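Long-range contacts in Lin1840 protein (Listeria innocua serovar 6a, PDB 4ZOA), which probably hydrolyses terminal, non-reducing beta-D-glucosyl residues to release beta-D-glucose, as a beta-glucosidase of glycoside hydrolase family 3: residues A[234-239]-A[265-270]; A[191-196]-A[251-256]; A[269-274]-A[301-306]; A[135-140]-A[186-191]. The protein carries 1 engineered substitution. All coordinates share one frame; numbering follows the deposited sequence.

In the fold
All four contacts belong to the barrel of the family 3 N-terminal domain and reach the piperidine inhibitor at the C-terminal ends of its strands. Contact 1 is central: its centre lies about 8 Å from that of contact 2, 9 Å from contact 3 and 10 Å from contact 4. Strands 187-193 and 233-236 are neighbours, which ties contacts 2 and 4 to contact 1; Met235 N, for instance, lies 2.7 Å from Val190 O. Contacts 1 and 3 share Ser269 and Asp270, whereas contacts 2 and 4 share Lys191. Contacts 3 and 4, with centres about 17 Å apart, bring Asp270 and Lys191 to different sides of the ligand.

Contact 1. Residues A[234-239]-A[265-270]; sequences VMTAFN and GVLISD. With IFM (5-hydroxymethyl-3,4-dihydroxypiperidine), chain C.
Val234 and Met235 run beside Leu267 and Ile268 as neighbouring parallel strands of a TIM-type barrel, and further along Asp270 meets Phe238 beside the bound piperidine. The backbone pairing is regular: Val234 N gives to Val266 O, Val234 O takes the hydrogen of Ile268 N at 3.0 Å, and Thr236 N bonds Ile268 O. The short strands are inclined by 32°, the twist expected of a barrel wall.

Apolar side chains divide between the two faces. Val234 CG1 meets Leu267 CD1 at 3.8 Å on the side packed against helix 250-260, and the Thr236 side chain crosses that of Leu267 at about a right angle, CG2 against CD1. On the other face Met235 CB touches Ile268 CG2. A slim, flexible methionine suits this place: its chain is straight until chi3 (-65°), where it bends to bring SD within 3.6 Å of Asp270 CG and CE towards the ligand.

Polar side chains fix the loop that follows. Thr236 OG1 accepts from Asp270 N at 3.0 Å and is also bonded to Thr247 OG1, so a hydroxyl serves here as a small bracket. The Asp270 carboxylate stacks on a face of the Phe238 ring, planes 23° apart, with OD2 offset toward the rim. OD1 accepts a hydrogen bond from IFM N at 2.6 Å, a place consistent with that of the family's nucleophilic aspartate. A water accepts from Phe238 N and donates to Asp270 OD2 at 2.7 Å.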
# COMPACT_ATOMS: atom_id res chain seq x y z
N VAL A 234 -11.67 9.19 -23.87
CA VAL A 234 -11.01 8.87 -22.63
C VAL A 234 -11.94 9.32 -21.53
O VAL A 234 -12.57 10.40 -21.65
CB VAL A 234 -9.61 9.55 -22.55
CG1 VAL A 234 -8.99 9.43 -21.18
CG2 VAL A 234 -8.68 8.94 -23.59
N MET A 235 -12.06 8.48 -20.49
CA MET A 235 -12.85 8.83 -19.29
C MET A 235 -11.93 9.15 -18.05
O MET A 235 -10.94 8.45 -17.78
CB MET A 235 -13.93 7.73 -19.00
CG MET A 235 -14.71 7.97 -17.70
SD MET A 235 -15.75 6.61 -17.13
CE MET A 235 -16.95 6.59 -18.50
N THR A 236 -12.25 10.20 -17.29
CA THR A 236 -11.46 10.59 -16.13
C THR A 236 -11.68 9.57 -15.00
O THR A 236 -12.70 8.81 -15.04
CB THR A 236 -11.89 12.02 -15.63
OG1 THR A 236 -13.22 12.03 -15.07
CG2 THR A 236 -11.84 13.09 -16.79
N ALA A 237 -10.77 9.55 -14.00
CA ALA A 237 -10.89 8.70 -12.86
C ALA A 237 -11.39 9.43 -11.61
O ALA A 237 -11.18 10.63 -11.45
CB ALA A 237 -9.56 8.06 -12.60
N PHE A 238 -12.09 8.68 -10.75
CA PHE A 238 -12.55 9.14 -9.42
C PHE A 238 -11.49 9.58 -8.41
O PHE A 238 -11.80 10.42 -7.51
CB PHE A 238 -13.40 8.05 -8.76
CG PHE A 238 -14.77 7.87 -9.40
CD1 PHE A 238 -15.60 8.96 -9.57
CD2 PHE A 238 -15.23 6.62 -9.78
CE1 PHE A 238 -16.85 8.82 -10.11
CE2 PHE A 238 -16.45 6.45 -10.35
CZ PHE A 238 -17.28 7.54 -10.51
N ASN A 239 -10.30 8.96 -8.50
CA ASN A 239 -9.18 9.19 -7.49
C ASN A 239 -8.36 10.44 -7.69
O ASN A 239 -8.23 10.97 -8.82
CB ASN A 239 -8.19 8.03 -7.52
CG ASN A 239 -7.73 7.67 -8.93
OD1 ASN A 239 -8.53 7.14 -9.77
ND2 ASN A 239 -6.49 7.97 -9.23
N GLY A 265 -9.41 13.70 -28.68
CA GLY A 265 -10.82 13.40 -28.56
C GLY A 265 -11.52 13.99 -27.34
O GLY A 265 -11.01 14.88 -26.65
N VAL A 266 -12.72 13.46 -27.11
CA VAL A 266 -13.60 13.85 -26.02
C VAL A 266 -13.15 13.22 -24.73
O VAL A 266 -12.88 12.05 -24.66
CB VAL A 266 -15.04 13.42 -26.25
CG1 VAL A 266 -15.87 13.79 -25.03
CG2 VAL A 266 -15.60 14.08 -27.50
N LEU A 267 -13.04 14.06 -23.72
CA LEU A 267 -12.67 13.67 -22.38
C LEU A 267 -13.97 13.80 -21.61
O LEU A 267 -14.45 14.89 -21.39
CB LEU A 267 -11.53 14.55 -21.83
CG LEU A 267 -11.10 14.19 -20.40
CD1 LEU A 267 -10.63 12.74 -20.28
CD2 LEU A 267 -10.12 15.16 -19.81
N ILE A 268 -14.56 12.66 -21.31
CA ILE A 268 -15.78 12.56 -20.49
C ILE A 268 -15.44 12.28 -19.04
O ILE A 268 -14.52 11.52 -18.75
CB ILE A 268 -16.68 11.43 -21.00
CG1 ILE A 268 -17.99 11.45 -20.21
CG2 ILE A 268 -16.00 10.03 -20.95
CD1 ILE A 268 -19.04 10.51 -20.75
N SER A 269 -16.15 12.91 -18.11
CA SER A 269 -15.86 12.74 -16.72
C SER A 269 -16.45 11.39 -16.34
O SER A 269 -17.37 10.96 -16.96
CB SER A 269 -16.52 13.82 -15.89
OG SER A 269 -17.88 13.51 -15.66
N ASP A 270 -15.94 10.73 -15.32
CA ASP A 270 -16.73 9.61 -14.79
C ASP A 270 -17.96 10.21 -14.03
O ASP A 270 -18.07 11.44 -13.83
CB ASP A 270 -15.85 8.79 -13.87
CG ASP A 270 -16.31 7.36 -13.68
OD1 ASP A 270 -17.50 7.04 -13.89
OD2 ASP A 270 -15.42 6.55 -13.24
O4 IFM C . -18.12 3.24 -17.04
C4 IFM C . -18.54 3.45 -15.70
C3 IFM C . -17.32 3.58 -14.80
O3 IFM C . -16.51 2.45 -15.01
C2 IFM C . -17.65 3.85 -13.31
N IFM C . -18.67 4.88 -13.14
C1 IFM C . -19.79 4.85 -14.05
C5 IFM C . -19.33 4.73 -15.51
C6 IFM C . -20.51 4.85 -16.51
O6 IFM C . -21.57 3.99 -16.15
O HOH W 1 -13.06 6.29 -12.06

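Contact 2. Residues A[191-196]-A[251-256]; sequences KHFAAY and WLNRDV. With IFM (5-hydroxymethyl-3,4-dihydroxypiperidine), chain C.
Where a barrel strand backs onto an outer helix, Phe193 packs against Leu252 of helix 250-260. Phe193 CE2 lies 3.6 Å from Leu252 CD1, the two side chains sliding past each other in opposite directions, while Ala194 CB reaches the same methyl more loosely. Phe193 turns its ring outward because chi1 of -157° sets CG opposite the backbone N; Val256 CG1 and Asn253 OD1 come to the ring edge. A flat ring and a branched leucine suit this layer between strand and helix, whose short axes are perpendicular and 11.7 Å apart. The helix widens into a pi-type turn here, Val256 N bonding Trp251 O.

In this TIM-type barrel the strand also serves the ligand pocket. Cis peptide bonds precede both His192 and Ala194, and while Phe193 faces the helix, His192 points to the ligand. Its ring lies between Lys191 CG over one face and Tyr196 CE2 over the other, which should restrain its rotation, and NE2 hydrogen-bonds IFM O3 at 2.7 Å. A water links strand and helix, bonding Phe193 O at 2.8 Å and Asn253 OD1 at 2.7 Å, though other acceptors compete for its protons, and Asn253 ND2 is held by Ala246 O.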
# COMPACT_ATOMS: atom_id res chain seq x y z
N LYS A 191 -10.83 3.88 -20.06
CA LYS A 191 -11.05 4.34 -18.69
C LYS A 191 -10.08 3.60 -17.73
O LYS A 191 -9.49 2.58 -18.14
CB LYS A 191 -12.52 4.21 -18.32
CG LYS A 191 -12.97 2.80 -18.13
CD LYS A 191 -14.45 2.75 -17.89
CE LYS A 191 -14.89 1.33 -17.59
NZ LYS A 191 -16.33 1.23 -17.42
N HIS A 192 -9.80 4.11 -16.52
CA HIS A 192 -10.18 5.37 -15.97
C HIS A 192 -8.91 6.19 -15.77
O HIS A 192 -8.01 5.79 -15.03
CB HIS A 192 -10.84 5.17 -14.58
CG HIS A 192 -12.01 4.24 -14.57
ND1 HIS A 192 -11.87 2.87 -14.44
CD2 HIS A 192 -13.35 4.48 -14.60
CE1 HIS A 192 -13.06 2.31 -14.45
NE2 HIS A 192 -13.97 3.26 -14.54
N PHE A 193 -8.80 7.34 -16.42
CA PHE A 193 -7.52 8.08 -16.49
C PHE A 193 -7.35 8.92 -15.22
O PHE A 193 -8.11 9.86 -15.03
CB PHE A 193 -7.50 8.98 -17.70
CG PHE A 193 -6.11 9.36 -18.19
CD1 PHE A 193 -5.33 8.42 -18.86
CD2 PHE A 193 -5.62 10.62 -17.99
CE1 PHE A 193 -4.07 8.73 -19.30
CE2 PHE A 193 -4.37 10.93 -18.40
CZ PHE A 193 -3.59 10.00 -19.07
N ALA A 194 -6.42 8.61 -14.30
CA ALA A 194 -5.47 7.52 -14.35
C ALA A 194 -5.27 6.91 -12.96
O ALA A 194 -5.53 7.57 -11.94
CB ALA A 194 -4.11 7.99 -14.91
N ALA A 195 -4.76 5.67 -12.97
CA ALA A 195 -4.12 5.01 -11.80
C ALA A 195 -5.13 4.62 -10.68
O ALA A 195 -4.80 4.46 -9.54
CB ALA A 195 -3.03 5.92 -11.25
N TYR A 196 -6.37 4.48 -11.07
CA TYR A 196 -7.54 4.25 -10.15
C TYR A 196 -7.40 2.93 -9.32
O TYR A 196 -7.82 2.85 -8.16
CB TYR A 196 -8.83 4.25 -11.04
CG TYR A 196 -10.20 3.92 -10.44
CD1 TYR A 196 -10.61 4.44 -9.21
CD2 TYR A 196 -11.14 3.26 -11.18
CE1 TYR A 196 -11.87 4.18 -8.68
CE2 TYR A 196 -12.42 3.04 -10.69
CZ TYR A 196 -12.77 3.48 -9.42
OH TYR A 196 -14.02 3.23 -8.88
N TRP A 251 -2.36 19.32 -15.19
CA TRP A 251 -1.16 18.59 -15.59
C TRP A 251 -1.48 17.25 -16.26
O TRP A 251 -1.02 16.96 -17.35
CB TRP A 251 -0.22 18.37 -14.36
CG TRP A 251 0.93 17.49 -14.72
CD1 TRP A 251 2.02 17.83 -15.46
CD2 TRP A 251 1.07 16.09 -14.43
NE1 TRP A 251 2.85 16.74 -15.62
CE2 TRP A 251 2.28 15.66 -14.99
CE3 TRP A 251 0.33 15.18 -13.68
CZ2 TRP A 251 2.75 14.35 -14.85
CZ3 TRP A 251 0.79 13.89 -13.55
CH2 TRP A 251 2.00 13.49 -14.16
N LEU A 252 -2.30 16.41 -15.62
CA LEU A 252 -2.60 15.08 -16.15
C LEU A 252 -3.35 15.05 -17.47
O LEU A 252 -3.04 14.24 -18.35
CB LEU A 252 -3.45 14.32 -15.11
CG LEU A 252 -3.84 12.88 -15.46
CD1 LEU A 252 -2.67 11.87 -15.41
CD2 LEU A 252 -4.95 12.47 -14.47
N ASN A 253 -4.39 15.89 -17.56
CA ASN A 253 -5.29 15.90 -18.70
C ASN A 253 -4.87 16.86 -19.85
O ASN A 253 -5.19 16.57 -20.99
CB ASN A 253 -6.74 16.24 -18.26
CG ASN A 253 -7.30 15.26 -17.19
OD1 ASN A 253 -6.80 14.14 -17.03
ND2 ASN A 253 -8.28 15.72 -16.41
N ARG A 254 -4.22 18.00 -19.57
CA ARG A 254 -3.68 18.89 -20.62
C ARG A 254 -2.23 18.50 -20.94
O ARG A 254 -1.90 18.16 -22.05
CB ARG A 254 -3.68 20.35 -20.14
CG ARG A 254 -5.02 20.92 -19.84
CD ARG A 254 -5.71 21.25 -21.15
NE ARG A 254 -6.95 22.00 -20.93
CZ ARG A 254 -7.85 22.24 -21.88
NH1 ARG A 254 -7.62 21.82 -23.09
NH2 ARG A 254 -8.98 22.88 -21.62
N ASP A 255 -1.35 18.50 -19.97
CA ASP A 255 0.10 18.24 -20.28
C ASP A 255 0.38 16.82 -20.77
O ASP A 255 1.03 16.62 -21.76
CB ASP A 255 0.99 18.65 -19.11
CG ASP A 255 0.88 20.14 -18.76
OD1 ASP A 255 0.32 20.90 -19.48
OD2 ASP A 255 1.36 20.60 -17.75
N VAL A 256 -0.12 15.83 -20.05
CA VAL A 256 0.14 14.44 -20.35
C VAL A 256 -0.87 13.90 -21.40
O VAL A 256 -0.52 13.43 -22.49
CB VAL A 256 0.06 13.59 -19.07
CG1 VAL A 256 0.17 12.12 -19.41
CG2 VAL A 256 1.11 13.99 -18.02
O4 IFM C . -18.12 3.24 -17.04
C4 IFM C . -18.54 3.45 -15.70
C3 IFM C . -17.32 3.58 -14.80
O3 IFM C . -16.51 2.45 -15.01
C2 IFM C . -17.65 3.85 -13.31
N IFM C . -18.67 4.88 -13.14
C1 IFM C . -19.79 4.85 -14.05
C5 IFM C . -19.33 4.73 -15.51
C6 IFM C . -20.51 4.85 -16.51
O6 IFM C . -21.57 3.99 -16.15
O HOH W 2 -8.62 12.40 -16.18

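Contact 3. Residues A[269-274]-A[301-306]; sequences SDWGAV and EMMTTC. With IFM (5-hydroxymethyl-3,4-dihydroxypiperidine), chain C.
Two hydrogen bonds join segment 269-274 to the backbone of Met302, through Ser269 OG and Gly272 N. Met302 N points almost straight at Ser269 OG (3.0 Å, 173° at the hydrogen), and Gly272 N gives to Met302 O, also at 3.0 Å. Residues Asp270 to Ala273 form a type II beta turn whose third position, with positive phi, is readily taken by Gly272; the bare CA lets Thr304 CG2 approach to 3.6 Å. Asp270 OD1 accepts Trp271 N at 2.7 Å on its anti side, 26° out of the carboxylate plane, which steadies the group that binds the inhibitor.

Sulfur and aromatic contacts form a second group. Met303, bent at chi2 and chi3, lies along Trp271 with CG over a face of the six-membered ring. Met302 SD approaches the indole obliquely, a Met-aromatic contact, and touches Trp271 CB at 3.7 Å. Trp271 NE1 is hydrogen-bonded to Pro42 O.

A buried carboxylate, probably charged, makes up the third. Glu301 OE2 is gripped by Thr304 OG1 at 2.6 Å and by Cys306 N at 2.9 Å, with Val274 CG1 packed against it; OE1 accepts from Tyr307 N. A water joins Ser269 OG, Val274 N and Thr304 OG1.

The outermost strands 266-268 and 301-302 are brought together here, Ser269 also pairing by backbone with Leu300, which closes the TIM-type barrel beside the ligand.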
# COMPACT_ATOMS: atom_id res chain seq x y z
N SER A 269 -16.15 12.91 -18.11
CA SER A 269 -15.86 12.74 -16.72
C SER A 269 -16.45 11.39 -16.34
O SER A 269 -17.37 10.96 -16.96
CB SER A 269 -16.52 13.82 -15.89
OG SER A 269 -17.88 13.51 -15.66
N ASP A 270 -15.94 10.73 -15.32
CA ASP A 270 -16.73 9.61 -14.79
C ASP A 270 -17.96 10.21 -14.03
O ASP A 270 -18.07 11.44 -13.83
CB ASP A 270 -15.85 8.79 -13.87
CG ASP A 270 -16.31 7.36 -13.68
OD1 ASP A 270 -17.50 7.04 -13.89
OD2 ASP A 270 -15.42 6.55 -13.24
N TRP A 271 -18.84 9.34 -13.57
CA TRP A 271 -20.13 9.69 -13.00
C TRP A 271 -20.08 10.63 -11.79
O TRP A 271 -19.61 10.30 -10.68
CB TRP A 271 -20.87 8.40 -12.67
CG TRP A 271 -22.23 8.68 -12.25
CD1 TRP A 271 -22.62 9.39 -11.14
CD2 TRP A 271 -23.43 8.31 -12.94
NE1 TRP A 271 -23.99 9.48 -11.11
CE2 TRP A 271 -24.51 8.81 -12.18
CE3 TRP A 271 -23.70 7.55 -14.08
CZ2 TRP A 271 -25.84 8.61 -12.56
CZ3 TRP A 271 -25.01 7.36 -14.46
CH2 TRP A 271 -26.07 7.90 -13.70
N GLY A 272 -20.58 11.83 -11.99
CA GLY A 272 -20.46 12.90 -11.03
C GLY A 272 -19.04 13.31 -10.67
O GLY A 272 -18.88 14.06 -9.72
N ALA A 273 -18.01 12.88 -11.39
CA ALA A 273 -16.62 13.19 -10.93
C ALA A 273 -16.28 14.73 -10.89
O ALA A 273 -15.43 15.22 -10.08
CB ALA A 273 -15.60 12.44 -11.77
N VAL A 274 -16.96 15.48 -11.78
CA VAL A 274 -16.78 16.94 -11.85
C VAL A 274 -17.26 17.60 -10.53
O VAL A 274 -16.53 18.34 -9.88
CB VAL A 274 -17.55 17.51 -13.12
CG1 VAL A 274 -17.65 19.03 -13.07
CG2 VAL A 274 -16.90 17.07 -14.41
N GLU A 301 -19.54 16.45 -18.91
CA GLU A 301 -19.86 16.21 -17.54
C GLU A 301 -20.93 15.09 -17.43
O GLU A 301 -22.07 15.23 -17.90
CB GLU A 301 -20.35 17.51 -16.86
CG GLU A 301 -20.65 17.37 -15.37
CD GLU A 301 -20.96 18.69 -14.66
OE1 GLU A 301 -21.18 19.78 -15.31
OE2 GLU A 301 -21.06 18.60 -13.41
N MET A 302 -20.57 13.98 -16.80
CA MET A 302 -21.52 12.86 -16.71
C MET A 302 -22.46 12.99 -15.52
O MET A 302 -22.08 12.78 -14.36
CB MET A 302 -20.78 11.55 -16.63
CG MET A 302 -21.69 10.31 -16.62
SD MET A 302 -20.78 8.76 -16.36
CE MET A 302 -19.99 8.59 -17.96
N MET A 303 -23.71 13.38 -15.82
CA MET A 303 -24.84 13.29 -14.90
C MET A 303 -24.75 14.19 -13.67
O MET A 303 -25.41 13.94 -12.68
CB MET A 303 -25.13 11.83 -14.53
CG MET A 303 -26.13 11.15 -15.41
SD MET A 303 -27.79 11.93 -15.30
CE MET A 303 -28.39 11.15 -13.83
N THR A 304 -23.92 15.24 -13.76
CA THR A 304 -23.96 16.41 -12.83
C THR A 304 -24.11 17.71 -13.62
O THR A 304 -24.05 17.74 -14.84
CB THR A 304 -22.78 16.48 -11.80
OG1 THR A 304 -21.48 16.27 -12.42
CG2 THR A 304 -23.03 15.46 -10.72
N THR A 305 -24.31 18.78 -12.90
CA THR A 305 -24.83 19.99 -13.52
C THR A 305 -23.91 21.18 -13.30
O THR A 305 -24.35 22.32 -13.48
CB THR A 305 -26.13 20.32 -12.80
OG1 THR A 305 -25.89 20.25 -11.38
CG2 THR A 305 -27.20 19.33 -13.17
N CYS A 306 -22.66 20.96 -12.89
CA CYS A 306 -21.79 22.11 -12.58
C CYS A 306 -21.65 23.01 -13.79
O CYS A 306 -21.71 24.24 -13.67
CB CYS A 306 -20.40 21.67 -12.13
SG CYS A 306 -20.38 20.79 -10.57
O4 IFM C . -18.12 3.24 -17.04
C4 IFM C . -18.54 3.45 -15.70
C3 IFM C . -17.32 3.58 -14.80
O3 IFM C . -16.51 2.45 -15.01
C2 IFM C . -17.65 3.85 -13.31
N IFM C . -18.67 4.88 -13.14
C1 IFM C . -19.79 4.85 -14.05
C5 IFM C . -19.33 4.73 -15.51
C6 IFM C . -20.51 4.85 -16.51
O6 IFM C . -21.57 3.99 -16.15
O HOH W 3 -19.47 14.94 -13.42

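Contact 4. Residues A[135-140]-A[186-191]; sequences FSPMLD and MAACVK. With IFM (5-hydroxymethyl-3,4-dihydroxypiperidine), chain C.
Lys191 NZ donates to two of the ligand's hydroxyls, IFM O3 and IFM O4, at 2.7 Å each, and reaches back to Phe135 O through a weak bond of 3.0 Å; Asp91 adds a long, weak ion pair. Although CG sits in the crowded position between backbone N and carbonyl carbon (chi1 71°), the extended chain beyond places NZ at the ligand. A lysine suits the place, its long chain reaching from strand to ligand.

The backbone of the same lysine joins the loop: Lys191 N gives to Pro137 O at 3.0 Å and Lys191 O accepts Leu139 N at 2.9 Å, a single bridge around Met138. The peptide bond before Pro137 is cis, which bends the loop.

Phe135 turns a ring edge to Cys189, its CD1 4.1 Å from Cys189 CB, with the sulfur also at the edge; Phe135 CB lies 3.6 Å from IFM O4. Facing helix 221-228, the side chains of Leu139 and Val190 cross at about a right angle, CD1 meeting CG2. Asp140 OD1 is held by Tyr223 OH and His192 N.

Strand and loop thus line the ligand pocket at the C-terminal end of the TIM-type barrel, where such barrels carry their active sites.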
# COMPACT_ATOMS: atom_id res chain seq x y z
N PHE A 135 -17.92 2.27 -22.88
CA PHE A 135 -17.04 2.64 -21.80
C PHE A 135 -16.11 1.46 -21.46
O PHE A 135 -16.14 0.91 -20.38
CB PHE A 135 -17.87 3.06 -20.59
CG PHE A 135 -18.73 4.30 -20.82
CD1 PHE A 135 -18.19 5.43 -21.42
CD2 PHE A 135 -20.03 4.34 -20.35
CE1 PHE A 135 -18.95 6.57 -21.61
CE2 PHE A 135 -20.79 5.47 -20.50
CZ PHE A 135 -20.26 6.59 -21.16
N SER A 136 -15.29 1.10 -22.46
CA SER A 136 -14.31 -0.01 -22.44
C SER A 136 -13.19 0.31 -23.49
O SER A 136 -13.48 0.99 -24.49
CB SER A 136 -15.02 -1.35 -22.78
OG SER A 136 -14.07 -2.41 -22.94
N PRO A 137 -11.93 -0.14 -23.28
CA PRO A 137 -11.36 -0.95 -22.20
C PRO A 137 -10.99 -0.19 -20.92
O PRO A 137 -10.73 0.99 -20.91
CB PRO A 137 -10.12 -1.53 -22.83
CG PRO A 137 -9.64 -0.41 -23.66
CD PRO A 137 -10.88 0.22 -24.26
N MET A 138 -11.06 -0.93 -19.82
CA MET A 138 -10.61 -0.52 -18.53
C MET A 138 -9.15 -0.97 -18.48
O MET A 138 -8.86 -2.15 -18.46
CB MET A 138 -11.48 -1.19 -17.49
CG MET A 138 -11.22 -0.74 -16.08
SD MET A 138 -9.85 -1.63 -15.31
CE MET A 138 -10.38 -1.25 -13.62
N LEU A 139 -8.25 -0.02 -18.40
CA LEU A 139 -6.77 -0.25 -18.53
C LEU A 139 -6.00 0.06 -17.26
O LEU A 139 -4.79 0.34 -17.29
CB LEU A 139 -6.24 0.60 -19.69
CG LEU A 139 -6.90 0.18 -20.99
CD1 LEU A 139 -6.36 1.08 -22.06
CD2 LEU A 139 -6.71 -1.29 -21.38
N ASP A 140 -6.71 -0.04 -16.13
CA ASP A 140 -6.11 0.22 -14.82
C ASP A 140 -5.23 -0.96 -14.34
O ASP A 140 -5.73 -2.05 -14.10
CB ASP A 140 -7.18 0.58 -13.77
CG ASP A 140 -8.15 1.69 -14.26
OD1 ASP A 140 -7.79 2.62 -15.03
OD2 ASP A 140 -9.28 1.65 -13.80
N MET A 186 -18.09 0.39 -33.19
CA MET A 186 -18.43 1.51 -32.33
C MET A 186 -17.17 2.15 -31.76
O MET A 186 -16.08 1.57 -31.80
CB MET A 186 -19.33 1.03 -31.21
CG MET A 186 -18.60 0.29 -30.08
SD MET A 186 -19.71 -0.70 -29.06
CE MET A 186 -21.01 0.46 -28.62
N ALA A 187 -17.34 3.33 -31.19
CA ALA A 187 -16.27 4.07 -30.53
C ALA A 187 -15.89 3.43 -29.18
O ALA A 187 -16.76 3.05 -28.42
CB ALA A 187 -16.68 5.52 -30.33
N ALA A 188 -14.58 3.29 -28.91
CA ALA A 188 -14.07 2.87 -27.59
C ALA A 188 -13.74 4.10 -26.74
O ALA A 188 -13.29 5.13 -27.26
CB ALA A 188 -12.84 1.98 -27.74
N CYS A 189 -14.02 3.99 -25.45
CA CYS A 189 -13.61 4.97 -24.44
C CYS A 189 -12.68 4.32 -23.44
O CYS A 189 -13.09 3.46 -22.66
CB CYS A 189 -14.81 5.50 -23.67
SG CYS A 189 -14.44 6.79 -22.42
N VAL A 190 -11.44 4.75 -23.43
CA VAL A 190 -10.41 4.28 -22.45
C VAL A 190 -10.79 4.78 -21.05
O VAL A 190 -11.10 5.96 -20.88
CB VAL A 190 -8.99 4.75 -22.94
CG1 VAL A 190 -7.93 4.82 -21.80
CG2 VAL A 190 -8.53 3.85 -24.09
N LYS A 191 -10.83 3.88 -20.06
CA LYS A 191 -11.05 4.34 -18.69
C LYS A 191 -10.08 3.60 -17.73
O LYS A 191 -9.49 2.58 -18.14
CB LYS A 191 -12.52 4.21 -18.32
CG LYS A 191 -12.97 2.80 -18.13
CD LYS A 191 -14.45 2.75 -17.89
CE LYS A 191 -14.89 1.33 -17.59
NZ LYS A 191 -16.33 1.23 -17.42
O4 IFM C . -18.12 3.24 -17.04
C4 IFM C . -18.54 3.45 -15.70
C3 IFM C . -17.32 3.58 -14.80
O3 IFM C . -16.51 2.45 -15.01
C2 IFM C . -17.65 3.85 -13.31
N IFM C . -18.67 4.88 -13.14
C1 IFM C . -19.79 4.85 -14.05
C5 IFM C . -19.33 4.73 -15.51
C6 IFM C . -20.51 4.85 -16.51
O6 IFM C . -21.57 3.99 -16.15